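Local coordinates for protein putative alpha-L-fucosidase (Bacteroides thetaiotaomicron VPI-5482, PDB 3GZA) that probably hydrolyses alpha-L-fucosidic bonds as an exported glycoside hydrolase of family 29, with a TIM-barrel domain followed by a beta-rich C-terminal region, at residues F26-H31 and N52-T57; G35-Q40 and F284-D289; P56-T61 and T322-A327; L88-V93 and D105-I110. One frame throughout, in Å; residues are numbered along the deposited sequence. Where two conformers were deposited one is given.

Interaction 1: F26-H31 and N52-T57; sequences FHYDLH and NIFNPT. With NA (sodium ion), chain G; EDO (1,2-ethanediol), chain D.
Phe54 meets two side chains of 26-31, Tyr28 and Leu30. CZ of Phe54 lies 4.0 Å from CE2 of Tyr28; the two rings meet obliquely, their planes 71° apart. Leu30 arrives through one methyl, CD2, which sits 3.8 Å from CB of Phe54 and reaches on to CD2 of that ring, the two side chains crossing at about a right angle. A chi1 of -169°, which sets CG beside the carbonyl carbon, carries the Phe54 ring across to both partners. At one end of the contact the hydroxyl OH of Tyr28 rests 3.4 Å from CB of Pro56, the centre of an inverse gamma turn; at the other, CD1 of Ile53 comes within 3.3 Å of the backbone O of Leu30. No hydrogen bond joins the segments. In TIM-barrel terms, 26-31 is the loop leaving strand 22-26, and helix 40-45 separates it from 52-57, so the contact folds one beta-alpha connection back on itself. Tyr28 OH is hydrogen-bonded to the backbone O of Asp320, while OD1 of Asp29 accepts from the backbone N of Leu30 at 2.6 Å and is also bonded to Thr84. The carbonyl O of His31 binds a sodium ion at 2.4 Å, a site completed by Asp34, Ile36 and three waters, one of them in the plane of the His31 ring at ND1. NE2 of His27 is hydrogen-bonded at 2.7 Å to O1 of a 1,2-ethanediol, probably from the crystallisation liquor.

Interaction 2: G35-Q40 and F284-D289; sequences GIRYGQ and FWEPDD. With NA (sodium ion), chain G.
Two irregular loops run roughly antiparallel, their directions 138° apart, and come nearest where the CA atoms of Arg37 and Glu286 are 5.2 Å from one another. The direct hydrogen bond between them runs from Tyr38 N to OE1 of Glu286, 2.8 Å long with an N-H...O angle of 162°; the donor stands above the carboxylate plane. The same OE1 touches CB of Arg37 and forms a salt bridge with Arg280. Tyr38 lays one ring face over Phe284: CZ of Tyr38 is 3.9 Å from CE2 of Phe284, with the planes at 49°. The opposite face receives the backbone N of Gln40, and Tyr38 OH is hydrogen-bonded to Glu83. Pro287 packs CG and CD against the backbone, CG lying 3.5 Å from O of Gly35 and CD meeting O of Ile36. On the outer side the extended Arg37 reaches the other loop through water: NH2 donates to a molecule that in turn donates to Pro287 O and Asp289 OD1. The carbonyl O of Ile36 binds the sodium ion at 2.3 Å. A water on that ion donates to Trp285 O, so the metal also ties the loops together. One loop follows strand 22-26 and leads into helix 40-45; the other follows strand 264-273 and precedes helix 296-304.

Interaction 3: P56-T61 and T322-A327; sequences PTELNT and TGLIPA
The carbonyl O of Gly323 is gripped by several groups: it accepts from the backbone N of Asn60 at 3.2 Å, tilted from the carbonyl plane, and from the indole NE1 of Trp64, while CA of Leu59 adds a CH...O contact to it, 3.4 Å long. One residue earlier, O of Thr322 accepts a hydrogen bond of 2.8 Å from the backbone N of Glu58, which lies in the carbonyl plane with a C=O...N angle of 158°. CB of Glu58 presses on the same oxygen. Between these bonds the chains come very close, with CA of Leu59 only 3.8 Å from CA of Gly323. Gly323, without a side chain, lets the two backbones lie this near, its CA 3.7 Å from CB of Pro56. Two strand-to-helix loops of the TIM barrel thus meet backbone to backbone: Pro56 to Leu59 forms a type I beta turn ahead of helix 61-69, and the segment 322-327 leads from strand 312-317 to helix 327-344. Asn60 occupies the N-cap position of helix 61-69, its OD1 accepting from the backbone N of Asp62. On the exposed side, Glu58 and Thr322 run side by side and point the same way. Leu324 brings CD2 within 3.5 Å of Glu58 O and 3.9 Å of Asn60 CB. OD1 of Asp320 is hydrogen-bonded to both Thr322 OG1 and Leu324 N.

Interaction 4: L88-V93 and D105-I110; sequences LWQSDV and DGKGDI
Gln90 reaches over to 105-110 and uses its amide nitrogen twice: NE2 donates to O of Gly108 at 2.9 Å and to O of Gly106 at 3.0 Å. Both acceptors lie near the amide plane, which two bonds from one nitrogen hold in its rotation. A bend at chi2 (-76°) folds the chain back so that CG also rests on Gly108 O, while OE1 is hydrogen-bonded to Lys99. Asp109 completes this tight part. The backbone N of Gln90 gives a long, weak but nearly straight bond (167°) to OD2 of Asp109, an oxygen also bonded to Tyr173, and OD1 of Asp109 sits 3.3 Å from CB of Trp89. At the buried Leu88 end, Ile110 N makes a weak bond to Leu88 O, and the two side chains meet through CB atoms 4.2 Å apart. Trp89 turns its indole away from this pairing toward helix 148-171, where NE1 is hydrogen-bonded to Glu168. The solvent side is looser: Lys107 is exposed, its CD lying 4.4 Å from OE1 of Gln90. Its NZ turns outward to a salt bridge with Asp105 of the second subunit. Asp109 is the N-cap of helix 110-121, its OD1 accepting from the backbone N of Arg112, so the contact closes the long loop between strand 75-79 and that helix, a beta-alpha connection of the TIM barrel.

How the interactions relate
Interactions 1 and 4 are largely buried, whereas 2 and 3 are partly exposed. Interaction 1 is central: it touches each of the others, shares Pro56 and Thr57 with interaction 3, and meets interaction 4 where Phe54 CZ lies 3.5 Å from Ile110 CD1. Interactions 1 and 2 bind one sodium ion, and His31 packs against both Tyr38 and Phe284. Chemistry differs with place: apolar and aromatic in interaction 1, water and metal in 2, backbone pairing in 3, a side-chain amide on carbonyls in 4. Interactions 2 and 3 join loops distant in sequence, while 1 and 4 close local ones; interaction 4, and interaction 1 through Asn52, reach the second subunit.

Interaction 1: F26-H31 and N52-T57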
# COMPACT_ATOMS: atom_id res chain seq x y z
N PHE A 26 10.53 -8.67 19.92
CA PHE A 26 11.06 -9.21 18.70
C PHE A 26 10.79 -8.22 17.58
O PHE A 26 9.61 -7.96 17.30
CB PHE A 26 10.39 -10.56 18.34
CG PHE A 26 10.63 -11.67 19.33
CD1 PHE A 26 9.85 -11.75 20.49
CD2 PHE A 26 11.66 -12.55 19.15
CE1 PHE A 26 10.12 -12.78 21.41
CE2 PHE A 26 11.87 -13.56 20.03
CZ PHE A 26 11.10 -13.67 21.19
N HIS A 27 11.84 -7.62 17.04
CA HIS A 27 11.75 -6.71 15.90
C HIS A 27 11.95 -7.49 14.60
O HIS A 27 12.91 -8.26 14.47
CB HIS A 27 12.79 -5.59 15.99
CG HIS A 27 12.49 -4.55 17.03
ND1 HIS A 27 12.64 -4.75 18.39
CD2 HIS A 27 12.03 -3.30 16.88
CE1 HIS A 27 12.29 -3.64 19.03
NE2 HIS A 27 11.92 -2.74 18.13
N TYR A 28 11.04 -7.31 13.64
CA TYR A 28 11.11 -7.99 12.37
C TYR A 28 10.40 -7.10 11.35
O TYR A 28 9.29 -6.63 11.63
CB TYR A 28 10.44 -9.35 12.52
CG TYR A 28 10.95 -10.50 11.68
CD1 TYR A 28 12.29 -10.76 11.64
CD2 TYR A 28 10.07 -11.33 11.02
CE1 TYR A 28 12.77 -11.85 10.95
CE2 TYR A 28 10.53 -12.41 10.31
CZ TYR A 28 11.86 -12.68 10.33
OH TYR A 28 12.36 -13.78 9.69
N ASP A 29 11.05 -6.82 10.25
CA ASP A 29 10.49 -6.02 9.18
C ASP A 29 11.26 -6.38 7.92
O ASP A 29 12.20 -7.17 7.95
CB ASP A 29 10.56 -4.52 9.57
CG ASP A 29 9.61 -3.62 8.77
OD1 ASP A 29 9.13 -4.01 7.65
OD2 ASP A 29 9.36 -2.49 9.28
N LEU A 30 10.86 -5.78 6.78
CA LEU A 30 11.39 -6.22 5.48
C LEU A 30 12.90 -6.14 5.31
O LEU A 30 13.51 -6.98 4.64
CB LEU A 30 10.70 -5.41 4.37
CG LEU A 30 9.18 -5.55 4.27
CD1 LEU A 30 8.62 -4.45 3.34
CD2 LEU A 30 8.75 -6.98 3.80
N HIS A 31 13.51 -5.13 5.89
CA HIS A 31 14.93 -4.88 5.73
C HIS A 31 15.80 -5.91 6.44
O HIS A 31 17.01 -5.94 6.20
CB HIS A 31 15.31 -3.46 6.21
CG HIS A 31 14.87 -3.15 7.59
ND1 HIS A 31 15.52 -3.64 8.72
CD2 HIS A 31 13.78 -2.48 8.04
CE1 HIS A 31 14.88 -3.21 9.79
NE2 HIS A 31 13.82 -2.51 9.41
N ASN A 52 9.36 -8.83 -1.75
CA ASN A 52 9.53 -10.27 -1.81
C ASN A 52 10.88 -10.78 -1.35
O ASN A 52 11.17 -11.97 -1.41
CB ASN A 52 9.06 -10.86 -3.14
CG ASN A 52 7.54 -11.03 -3.14
OD1 ASN A 52 6.97 -11.68 -2.24
ND2 ASN A 52 6.87 -10.43 -4.12
N ILE A 53 11.73 -9.89 -0.86
CA ILE A 53 12.90 -10.37 -0.15
C ILE A 53 12.43 -11.06 1.16
O ILE A 53 13.18 -11.85 1.76
CB ILE A 53 13.92 -9.25 0.15
CG1 ILE A 53 13.34 -8.09 1.01
CG2 ILE A 53 14.55 -8.74 -1.17
CD1 ILE A 53 14.36 -6.97 1.44
N PHE A 54 11.21 -10.75 1.59
CA PHE A 54 10.66 -11.35 2.80
C PHE A 54 10.33 -12.81 2.52
O PHE A 54 9.27 -13.10 1.92
CB PHE A 54 9.39 -10.63 3.22
CG PHE A 54 8.92 -11.01 4.61
CD1 PHE A 54 8.06 -12.08 4.81
CD2 PHE A 54 9.33 -10.28 5.71
CE1 PHE A 54 7.70 -12.48 6.06
CE2 PHE A 54 8.94 -10.64 7.01
CZ PHE A 54 8.10 -11.73 7.17
N ASN A 55 11.15 -13.72 3.01
CA ASN A 55 10.98 -15.15 2.76
C ASN A 55 11.61 -16.04 3.84
O ASN A 55 12.58 -16.75 3.55
CB ASN A 55 11.54 -15.46 1.36
CG ASN A 55 11.18 -16.83 0.86
OD1 ASN A 55 10.10 -17.36 1.18
ND2 ASN A 55 12.07 -17.43 0.06
N PRO A 56 11.09 -15.97 5.08
CA PRO A 56 11.66 -16.76 6.19
C PRO A 56 11.15 -18.22 6.06
O PRO A 56 10.19 -18.63 6.72
CB PRO A 56 11.13 -16.07 7.43
CG PRO A 56 9.86 -15.45 7.04
CD PRO A 56 9.97 -15.14 5.53
N THR A 57 11.83 -19.02 5.25
CA THR A 57 11.36 -20.36 4.95
C THR A 57 11.44 -21.36 6.13
O THR A 57 10.82 -22.44 6.04
CB THR A 57 12.10 -20.98 3.72
OG1 THR A 57 13.50 -21.08 4.00
CG2 THR A 57 11.85 -20.15 2.43
NA NA G . 19.20 -5.36 6.92
C1 EDO D . 13.06 -0.20 19.78
O1 EDO D . 11.86 -0.16 19.00
C2 EDO D . 12.59 -0.25 21.20
O2 EDO D . 12.10 1.03 21.54
O HOH W 1 18.12 -4.95 9.09
O HOH W 2 18.99 -2.89 6.26
O HOH W 3 19.54 -7.52 7.91

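Interaction 2: G35-Q40 and F284-D289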
# COMPACT_ATOMS: atom_id res chain seq x y z
N GLY A 35 20.27 -8.15 3.33
CA GLY A 35 21.66 -8.45 3.29
C GLY A 35 22.66 -7.39 3.74
O GLY A 35 23.88 -7.58 3.59
N ILE A 36 22.18 -6.31 4.33
CA ILE A 36 23.03 -5.24 4.82
C ILE A 36 22.60 -4.75 6.19
O ILE A 36 21.50 -5.07 6.69
CB ILE A 36 23.13 -4.06 3.83
CG1 ILE A 36 21.77 -3.43 3.58
CG2 ILE A 36 23.71 -4.52 2.49
CD1 ILE A 36 21.84 -2.08 2.90
N ARG A 37 23.45 -3.92 6.80
CA ARG A 37 23.13 -3.39 8.09
C ARG A 37 21.94 -2.46 8.02
O ARG A 37 21.62 -1.89 6.95
CB ARG A 37 24.32 -2.62 8.66
CG ARG A 37 25.38 -3.55 9.23
CD ARG A 37 26.53 -2.73 9.71
NE ARG A 37 27.40 -3.56 10.50
CZ ARG A 37 28.51 -3.19 11.09
NH1 ARG A 37 28.95 -1.94 10.99
NH2 ARG A 37 29.19 -4.07 11.78
N TYR A 38 21.29 -2.31 9.16
CA TYR A 38 20.15 -1.43 9.37
C TYR A 38 20.60 -0.01 9.52
O TYR A 38 21.52 0.26 10.28
CB TYR A 38 19.40 -1.86 10.63
CG TYR A 38 18.27 -0.96 11.09
CD1 TYR A 38 17.15 -0.73 10.29
CD2 TYR A 38 18.30 -0.39 12.33
CE1 TYR A 38 16.10 0.08 10.71
CE2 TYR A 38 17.21 0.41 12.78
CZ TYR A 38 16.12 0.64 11.96
OH TYR A 38 15.10 1.43 12.46
N GLY A 39 19.99 0.90 8.76
CA GLY A 39 20.28 2.34 8.88
C GLY A 39 18.93 2.97 9.14
O GLY A 39 18.10 3.04 8.23
N GLN A 40 18.67 3.38 10.39
CA GLN A 40 17.35 3.85 10.78
C GLN A 40 16.89 5.07 10.02
O GLN A 40 15.77 5.11 9.52
CB GLN A 40 17.31 4.11 12.28
CG GLN A 40 15.96 4.67 12.74
CD GLN A 40 15.81 4.61 14.23
OE1 GLN A 40 16.48 5.36 14.96
NE2 GLN A 40 14.96 3.73 14.71
N PHE A 284 17.41 -5.05 15.47
CA PHE A 284 17.14 -5.97 14.33
C PHE A 284 18.31 -6.88 13.98
O PHE A 284 19.49 -6.56 14.22
CB PHE A 284 16.82 -5.14 13.06
CG PHE A 284 15.49 -4.43 13.07
CD1 PHE A 284 14.37 -5.12 12.69
CD2 PHE A 284 15.38 -3.09 13.41
CE1 PHE A 284 13.13 -4.47 12.62
CE2 PHE A 284 14.18 -2.47 13.39
CZ PHE A 284 13.03 -3.17 13.03
N TRP A 285 17.97 -8.01 13.38
CA TRP A 285 18.98 -8.90 12.83
C TRP A 285 19.63 -8.22 11.65
O TRP A 285 18.97 -7.71 10.76
CB TRP A 285 18.36 -10.22 12.39
CG TRP A 285 19.43 -11.21 12.06
CD1 TRP A 285 19.99 -12.13 12.91
CD2 TRP A 285 20.15 -11.34 10.81
NE1 TRP A 285 20.99 -12.82 12.27
CE2 TRP A 285 21.10 -12.36 10.98
CE3 TRP A 285 20.07 -10.70 9.56
CZ2 TRP A 285 21.97 -12.73 9.98
CZ3 TRP A 285 20.97 -11.07 8.57
CH2 TRP A 285 21.88 -12.11 8.79
N GLU A 286 20.95 -8.28 11.62
CA GLU A 286 21.81 -7.73 10.59
C GLU A 286 22.94 -8.73 10.39
O GLU A 286 23.26 -9.51 11.29
CB GLU A 286 22.37 -6.36 11.01
CG GLU A 286 21.34 -5.35 11.25
CD GLU A 286 21.88 -4.21 12.01
OE1 GLU A 286 22.59 -3.40 11.42
OE2 GLU A 286 21.55 -4.11 13.21
N PRO A 287 23.56 -8.73 9.22
CA PRO A 287 24.66 -9.68 9.03
C PRO A 287 25.86 -9.43 9.93
O PRO A 287 26.14 -8.26 10.29
CB PRO A 287 25.08 -9.46 7.57
CG PRO A 287 23.86 -8.77 6.93
CD PRO A 287 23.19 -7.99 8.00
N ASP A 288 26.56 -10.51 10.26
CA ASP A 288 27.82 -10.47 11.01
C ASP A 288 27.73 -9.88 12.43
O ASP A 288 28.74 -9.38 12.95
CB ASP A 288 28.88 -9.74 10.21
CG ASP A 288 29.05 -10.33 8.78
OD1 ASP A 288 29.31 -11.55 8.66
OD2 ASP A 288 28.87 -9.58 7.81
N ASP A 289 26.60 -10.05 13.08
CA ASP A 289 26.44 -9.60 14.45
C ASP A 289 26.40 -10.79 15.44
O ASP A 289 26.11 -10.58 16.62
CB ASP A 289 25.16 -8.76 14.63
CG ASP A 289 25.38 -7.29 14.37
OD1 ASP A 289 26.52 -6.80 14.53
OD2 ASP A 289 24.37 -6.62 13.99
NA NA G . 19.20 -5.36 6.92
O HOH W 4 27.67 -6.37 11.93
O HOH W 5 27.24 -6.40 8.71
O HOH W 2 18.99 -2.89 6.26
O HOH W 6 23.70 -0.68 11.99
O HOH W 1 18.12 -4.95 9.09
O HOH W 3 19.54 -7.52 7.91

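Interaction 3: P56-T61 and T322-A327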
# COMPACT_ATOMS: atom_id res chain seq x y z
N PRO A 56 11.09 -15.97 5.08
CA PRO A 56 11.66 -16.76 6.19
C PRO A 56 11.15 -18.22 6.06
O PRO A 56 10.19 -18.63 6.72
CB PRO A 56 11.13 -16.07 7.43
CG PRO A 56 9.86 -15.45 7.04
CD PRO A 56 9.97 -15.14 5.53
N THR A 57 11.83 -19.02 5.25
CA THR A 57 11.36 -20.36 4.95
C THR A 57 11.44 -21.36 6.13
O THR A 57 10.82 -22.44 6.04
CB THR A 57 12.10 -20.98 3.72
OG1 THR A 57 13.50 -21.08 4.00
CG2 THR A 57 11.85 -20.15 2.43
N GLU A 58 12.16 -21.01 7.20
CA GLU A 58 12.26 -21.85 8.40
C GLU A 58 11.57 -21.20 9.58
O GLU A 58 11.80 -21.57 10.72
CB GLU A 58 13.72 -22.11 8.75
CG GLU A 58 14.48 -22.94 7.72
CD GLU A 58 15.92 -23.12 8.09
OE1 GLU A 58 16.18 -23.92 9.02
OE2 GLU A 58 16.80 -22.51 7.45
N LEU A 59 10.66 -20.27 9.30
CA LEU A 59 9.97 -19.56 10.40
C LEU A 59 9.39 -20.52 11.39
O LEU A 59 8.67 -21.46 11.02
CB LEU A 59 8.85 -18.70 9.84
CG LEU A 59 8.11 -17.95 10.96
CD1 LEU A 59 8.97 -16.82 11.42
CD2 LEU A 59 6.74 -17.38 10.53
N ASN A 60 9.67 -20.27 12.67
CA ASN A 60 9.10 -21.05 13.75
C ASN A 60 8.99 -20.18 15.00
O ASN A 60 9.93 -20.06 15.77
CB ASN A 60 9.90 -22.29 14.04
CG ASN A 60 9.26 -23.14 15.12
OD1 ASN A 60 8.15 -22.83 15.57
ND2 ASN A 60 9.88 -24.29 15.44
N THR A 61 7.84 -19.54 15.21
CA THR A 61 7.69 -18.69 16.38
C THR A 61 7.71 -19.48 17.69
O THR A 61 8.00 -18.86 18.74
CB THR A 61 6.45 -17.82 16.31
OG1 THR A 61 5.35 -18.67 16.05
CG2 THR A 61 6.57 -16.78 15.20
N THR A 322 16.04 -16.55 8.11
CA THR A 322 15.45 -17.87 7.98
C THR A 322 14.18 -18.00 8.82
O THR A 322 13.36 -18.88 8.58
CB THR A 322 16.42 -18.99 8.33
OG1 THR A 322 16.56 -19.18 9.74
CG2 THR A 322 17.82 -18.81 7.65
N GLY A 323 13.96 -17.06 9.75
CA GLY A 323 12.80 -17.07 10.63
C GLY A 323 13.03 -17.70 11.98
O GLY A 323 12.08 -18.17 12.61
N LEU A 324 14.28 -17.69 12.44
CA LEU A 324 14.63 -18.26 13.72
C LEU A 324 15.49 -17.30 14.56
O LEU A 324 16.24 -16.49 14.01
CB LEU A 324 15.43 -19.52 13.50
CG LEU A 324 14.71 -20.67 12.84
CD1 LEU A 324 15.70 -21.74 12.43
CD2 LEU A 324 13.63 -21.23 13.74
N ILE A 325 15.42 -17.45 15.89
CA ILE A 325 16.38 -16.77 16.77
C ILE A 325 17.72 -17.54 16.59
O ILE A 325 17.77 -18.78 16.73
CB ILE A 325 15.90 -16.73 18.25
CG1 ILE A 325 14.73 -15.75 18.40
CG2 ILE A 325 17.07 -16.48 19.19
CD1 ILE A 325 15.14 -14.28 18.23
N PRO A 326 18.81 -16.81 16.27
CA PRO A 326 20.09 -17.50 16.05
C PRO A 326 20.55 -18.36 17.22
O PRO A 326 20.28 -18.03 18.37
CB PRO A 326 21.08 -16.34 15.77
CG PRO A 326 20.20 -15.29 15.18
CD PRO A 326 18.90 -15.37 15.94
N ALA A 327 21.23 -19.46 16.93
CA ALA A 327 21.63 -20.40 17.95
C ALA A 327 22.42 -19.78 19.09
O ALA A 327 22.25 -20.14 20.26
CB ALA A 327 22.47 -21.52 17.28

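Interaction 4: L88-V93 and D105-I110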
# COMPACT_ATOMS: atom_id res chain seq x y z
N LEU A 88 2.89 -7.50 9.59
CA LEU A 88 3.10 -8.94 9.75
C LEU A 88 1.84 -9.73 10.11
O LEU A 88 1.90 -10.72 10.84
CB LEU A 88 4.21 -9.21 10.77
CG LEU A 88 5.56 -8.55 10.48
CD1 LEU A 88 6.57 -9.06 11.55
CD2 LEU A 88 6.03 -8.87 9.07
N TRP A 89 0.70 -9.35 9.54
CA TRP A 89 -0.55 -10.04 9.78
C TRP A 89 -1.41 -9.96 8.52
O TRP A 89 -1.07 -9.25 7.57
CB TRP A 89 -1.29 -9.53 11.04
CG TRP A 89 -2.03 -8.22 10.95
CD1 TRP A 89 -3.37 -8.06 10.86
CD2 TRP A 89 -1.47 -6.89 10.95
NE1 TRP A 89 -3.68 -6.73 10.85
CE2 TRP A 89 -2.54 -6.00 10.91
CE3 TRP A 89 -0.18 -6.38 11.07
CZ2 TRP A 89 -2.35 -4.61 10.87
CZ3 TRP A 89 0.01 -4.97 11.08
CH2 TRP A 89 -1.08 -4.13 10.98
N GLN A 90 -2.55 -10.66 8.57
CA GLN A 90 -3.57 -10.63 7.50
C GLN A 90 -4.49 -9.42 7.76
O GLN A 90 -5.54 -9.55 8.37
CB GLN A 90 -4.38 -11.89 7.52
CG GLN A 90 -3.59 -13.08 6.99
CD GLN A 90 -3.43 -13.09 5.46
OE1 GLN A 90 -4.42 -13.02 4.72
NE2 GLN A 90 -2.19 -13.19 5.01
N SER A 91 -4.11 -8.27 7.22
CA SER A 91 -4.92 -7.07 7.46
C SER A 91 -5.86 -6.82 6.29
O SER A 91 -5.56 -7.17 5.16
CB SER A 91 -4.02 -5.82 7.55
OG SER A 91 -4.77 -4.64 7.81
N ASP A 92 -7.03 -6.29 6.63
CA ASP A 92 -8.03 -5.87 5.63
C ASP A 92 -8.06 -4.36 5.42
O ASP A 92 -8.96 -3.84 4.73
CB ASP A 92 -9.38 -6.36 6.09
CG ASP A 92 -9.39 -7.87 6.28
OD1 ASP A 92 -9.00 -8.58 5.32
OD2 ASP A 92 -9.83 -8.34 7.37
N VAL A 93 -7.10 -3.66 6.02
CA VAL A 93 -7.02 -2.22 5.93
C VAL A 93 -5.68 -1.71 5.50
O VAL A 93 -5.63 -0.67 4.81
CB VAL A 93 -7.52 -1.50 7.25
CG1 VAL A 93 -8.95 -1.94 7.57
CG2 VAL A 93 -6.59 -1.83 8.44
N ASP A 105 2.08 -18.04 0.23
CA ASP A 105 1.03 -17.84 -0.76
C ASP A 105 0.08 -16.72 -0.36
O ASP A 105 -1.13 -16.79 -0.64
CB ASP A 105 0.30 -19.18 -0.97
CG ASP A 105 -0.60 -19.21 -2.22
OD1 ASP A 105 -0.30 -18.55 -3.24
OD2 ASP A 105 -1.60 -19.94 -2.17
N GLY A 106 0.65 -15.73 0.30
CA GLY A 106 -0.12 -14.58 0.78
C GLY A 106 -1.11 -14.82 1.89
O GLY A 106 -1.97 -13.97 2.17
N LYS A 107 -0.98 -15.97 2.57
CA LYS A 107 -1.86 -16.37 3.63
C LYS A 107 -1.18 -16.44 5.00
O LYS A 107 -1.81 -16.82 6.00
CB LYS A 107 -2.49 -17.71 3.30
CG LYS A 107 -3.39 -17.69 2.09
CD LYS A 107 -4.55 -16.69 2.25
CE LYS A 107 -5.52 -16.61 1.02
NZ LYS A 107 -6.41 -15.40 1.11
N GLY A 108 0.07 -16.01 5.09
CA GLY A 108 0.76 -15.99 6.35
C GLY A 108 0.25 -14.95 7.35
O GLY A 108 -0.23 -13.87 6.98
N ASP A 109 0.40 -15.26 8.64
CA ASP A 109 0.05 -14.28 9.67
C ASP A 109 0.99 -14.56 10.83
O ASP A 109 0.78 -15.48 11.62
CB ASP A 109 -1.39 -14.40 10.06
CG ASP A 109 -1.83 -13.26 10.96
OD1 ASP A 109 -1.01 -12.77 11.78
OD2 ASP A 109 -3.02 -12.89 10.86
N ILE A 110 2.08 -13.80 10.87
CA ILE A 110 3.10 -14.05 11.85
C ILE A 110 2.63 -13.57 13.23
O ILE A 110 3.04 -14.16 14.23
CB ILE A 110 4.41 -13.39 11.44
CG1 ILE A 110 4.91 -14.05 10.16
CG2 ILE A 110 5.51 -13.51 12.56
CD1 ILE A 110 6.13 -13.37 9.54